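Side-chain contact in acetyltransferase (Agrobacterium tumefaciens, PDB 2FSR), which probably transfers an acetyl group from acetyl-CoA to an acceptor substrate: residues A135-D138 / W139-T143. Residues are numbered along the deposited sequence; the frame is centred on the assembly and turned at random.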
ATOM      1  N   ALA A 135       3.282   8.961   4.080  1.00 11.21           N
ATOM      2  CA  ALA A 135       4.514   9.065   3.302  1.00 11.26           C
ATOM      3  C   ALA A 135       4.276   8.693   1.854  1.00 11.63           C
ATOM      4  O   ALA A 135       4.691   9.424   0.949  1.00 11.47           O
ATOM      5  CB  ALA A 135       5.622   8.204   3.911  1.00 12.17           C
ATOM      6  N   LEU A 136       3.601   7.569   1.615  1.00 10.47           N
ATOM      7  CA  LEU A 136       3.407   7.153   0.221  1.00 11.47           C
ATOM      8  C   LEU A 136       2.359   8.006  -0.486  1.00 11.32           C
ATOM      9  O   LEU A 136       2.508   8.312  -1.676  1.00 11.39           O
ATOM     10  CB  LEU A 136       3.064   5.662   0.128  1.00 10.57           C
ATOM     11  CG  LEU A 136       3.109   5.084  -1.287  1.00 12.26           C
ATOM     12  CD1 LEU A 136       4.481   5.236  -1.961  1.00 12.41           C
ATOM     13  CD2 LEU A 136       2.646   3.621  -1.286  1.00 11.41           C
ATOM     14  N   ARG A 137       1.294   8.363   0.226  1.00 11.68           N
ATOM     15  CA  ARG A 137       0.291   9.318  -0.289  1.00 12.60           C
ATOM     16  C   ARG A 137       0.951  10.619  -0.743  1.00 12.28           C
ATOM     17  O   ARG A 137       0.717  11.090  -1.869  1.00 12.46           O
ATOM     18  CB  ARG A 137      -0.754   9.631   0.782  1.00 13.66           C
ATOM     19  CG  ARG A 137      -1.767  10.739   0.414  1.00 14.57           C
ATOM     20  CD  ARG A 137      -2.368  11.376   1.655  1.00 15.64           C
ATOM     21  NE  ARG A 137      -1.415  12.264   2.327  1.00 17.16           N
ATOM     22  CZ  ARG A 137      -1.558  12.769   3.554  1.00 15.38           C
ATOM     23  NH1 ARG A 137      -2.618  12.471   4.295  1.00 18.42           N
ATOM     24  NH2 ARG A 137      -0.623  13.569   4.043  1.00 17.19           N
ATOM     25  N   ASP A 138       1.748  11.218   0.135  1.00 12.37           N
ATOM     26  CA  ASP A 138       2.410  12.486  -0.202  1.00 12.74           C
ATOM     27  C   ASP A 138       3.367  12.327  -1.367  1.00 12.55           C
ATOM     28  O   ASP A 138       3.430  13.195  -2.242  1.00 11.95           O
ATOM     29  CB  ASP A 138       3.184  13.018   1.003  1.00 13.05           C
ATOM     30  CG  ASP A 138       2.283  13.592   2.082  1.00 13.88           C
ATOM     31  OD1 ASP A 138       1.051  13.607   1.914  1.00 16.32           O
ATOM     32  OD2 ASP A 138       2.835  14.023   3.116  1.00 15.99           O
ATOM     33  N   TRP A 139       4.147  11.249  -1.362  1.00 12.54           N
ATOM     34  CA  TRP A 139       5.067  10.973  -2.462  1.00 12.84           C
ATOM     35  C   TRP A 139       4.304  10.900  -3.789  1.00 13.56           C
ATOM     36  O   TRP A 139       4.756  11.441  -4.811  1.00 12.96           O
ATOM     37  CB  TRP A 139       5.818   9.663  -2.194  1.00 13.46           C
ATOM     38  CG  TRP A 139       6.780   9.329  -3.262  1.00 14.48           C
ATOM     39  CD1 TRP A 139       8.077   9.709  -3.335  1.00 14.47           C
ATOM     40  CD2 TRP A 139       6.524   8.528  -4.421  1.00 14.07           C
ATOM     41  NE1 TRP A 139       8.660   9.191  -4.466  1.00 16.16           N
ATOM     42  CE2 TRP A 139       7.722   8.473  -5.159  1.00 14.95           C
ATOM     43  CE3 TRP A 139       5.396   7.861  -4.905  1.00 15.14           C
ATOM     44  CZ2 TRP A 139       7.832   7.762  -6.365  1.00 16.75           C
ATOM     45  CZ3 TRP A 139       5.503   7.150  -6.115  1.00 16.24           C
ATOM     46  CH2 TRP A 139       6.709   7.118  -6.823  1.00 15.25           C
ATOM     47  N   ALA A 140       3.148  10.234  -3.784  1.00 13.28           N
ATOM     48  CA  ALA A 140       2.347  10.108  -5.010  1.00 14.34           C
ATOM     49  C   ALA A 140       1.817  11.456  -5.482  1.00 14.15           C
ATOM     50  O   ALA A 140       1.860  11.751  -6.684  1.00 14.20           O
ATOM     51  CB  ALA A 140       1.204   9.151  -4.806  1.00 14.90           C
ATOM     52  N   PHE A 141       1.294  12.261  -4.555  1.00 13.87           N
ATOM     53  CA  PHE A 141       0.748  13.565  -4.927  1.00 14.11           C
ATOM     54  C   PHE A 141       1.857  14.504  -5.387  1.00 14.09           C
ATOM     55  O   PHE A 141       1.663  15.301  -6.318  1.00 14.80           O
ATOM     56  CB  PHE A 141      -0.028  14.227  -3.792  1.00 15.66           C
ATOM     57  CG  PHE A 141      -1.390  13.643  -3.550  1.00 16.33           C
ATOM     58  CD1 PHE A 141      -2.203  13.223  -4.606  1.00 20.23           C
ATOM     59  CD2 PHE A 141      -1.880  13.546  -2.257  1.00 17.87           C
ATOM     60  CE1 PHE A 141      -3.462  12.690  -4.363  1.00 20.44           C
ATOM     61  CE2 PHE A 141      -3.144  13.028  -2.013  1.00 16.60           C
ATOM     62  CZ  PHE A 141      -3.934  12.596  -3.051  1.00 18.13           C
ATOM     63  N   GLU A 142       3.017  14.411  -4.744  1.00 13.41           N
ATOM     64  CA  GLU A 142       4.107  15.343  -5.036  1.00 13.06           C
ATOM     65  C   GLU A 142       4.935  14.940  -6.240  1.00 13.23           C
ATOM     66  O   GLU A 142       5.208  15.764  -7.123  1.00 12.49           O
ATOM     67  CB  GLU A 142       5.011  15.477  -3.817  1.00 13.56           C
ATOM     68  CG  GLU A 142       4.311  16.179  -2.670  1.00 14.19           C
ATOM     69  CD  GLU A 142       5.080  16.069  -1.374  1.00 18.89           C
ATOM     70  OE1 GLU A 142       6.260  15.650  -1.422  1.00 19.74           O
ATOM     71  OE2 GLU A 142       4.480  16.358  -0.308  1.00 20.29           O
ATOM     72  N   THR A 143       5.315  13.669  -6.283  1.00 12.85           N
ATOM     73  CA  THR A 143       6.225  13.183  -7.306  1.00 14.24           C
ATOM     74  C   THR A 143       5.481  12.738  -8.564  1.00 14.68           C
ATOM     75  O   THR A 143       5.956  12.995  -9.671  1.00 15.68           O
ATOM     76  CB  THR A 143       7.171  12.102  -6.741  1.00 14.53           C
ATOM     77  OG1 THR A 143       7.988  12.701  -5.726  1.00 15.36           O
ATOM     78  CG2 THR A 143       8.075  11.534  -7.834  1.00 15.05           C
TER
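R137 and F141 meet one turn apart on helix 128-143. The aliphatic part of the arginine does the touching: R137 CG lies 3.6 Å from F141 CE2, a meta carbon of the ring. The R137 chain leaves with CG anti to the backbone N (chi1 173°), which carries it toward F141. It then bends at chi3 (74°), and the guanidinium turns to D138. There NE and NH2 approach side-on and share one oxygen. R137 NE donates to D138 OD1 at 2.8 Å, and R137 NH2 forms a salt bridge to the same atom at 2.7 Å. Both arrive on the syn side of OD1 and from one face of the carboxylate, while OD1 lies in the guanidinium plane.

On another flank of the helix, L136 and W139 extend in the same direction, L136 alongside the indole. L136 CD1 comes to 4.0 Å from W139 CE3, on the benzo part of the indole. T143 CB sits over one face of the indole, offset toward the rim near NE1 and CE2. E142 folds back over the preceding turn, with E142 CG 3.1 Å from D138 O.

Five successive i to i+4 backbone bonds run through 135-143 and fix these spacings; in the fourth, E142 N donates to D138 O at 2.8 Å. Outside the helix, L136 and A140 pack on I104 of strand 97-105, and the W139 ring meets that of W80. R137 and F141 both touch L149 of strand 149-153.

The helix thus packs against strands 97-105 and 149-153, largely through apolar side chains. On its polar flank, D138 OD2 and E142 OE2 are 4.5 Å apart. The arginine probably offsets the repulsion between these like charges and favours the ionised form of D138.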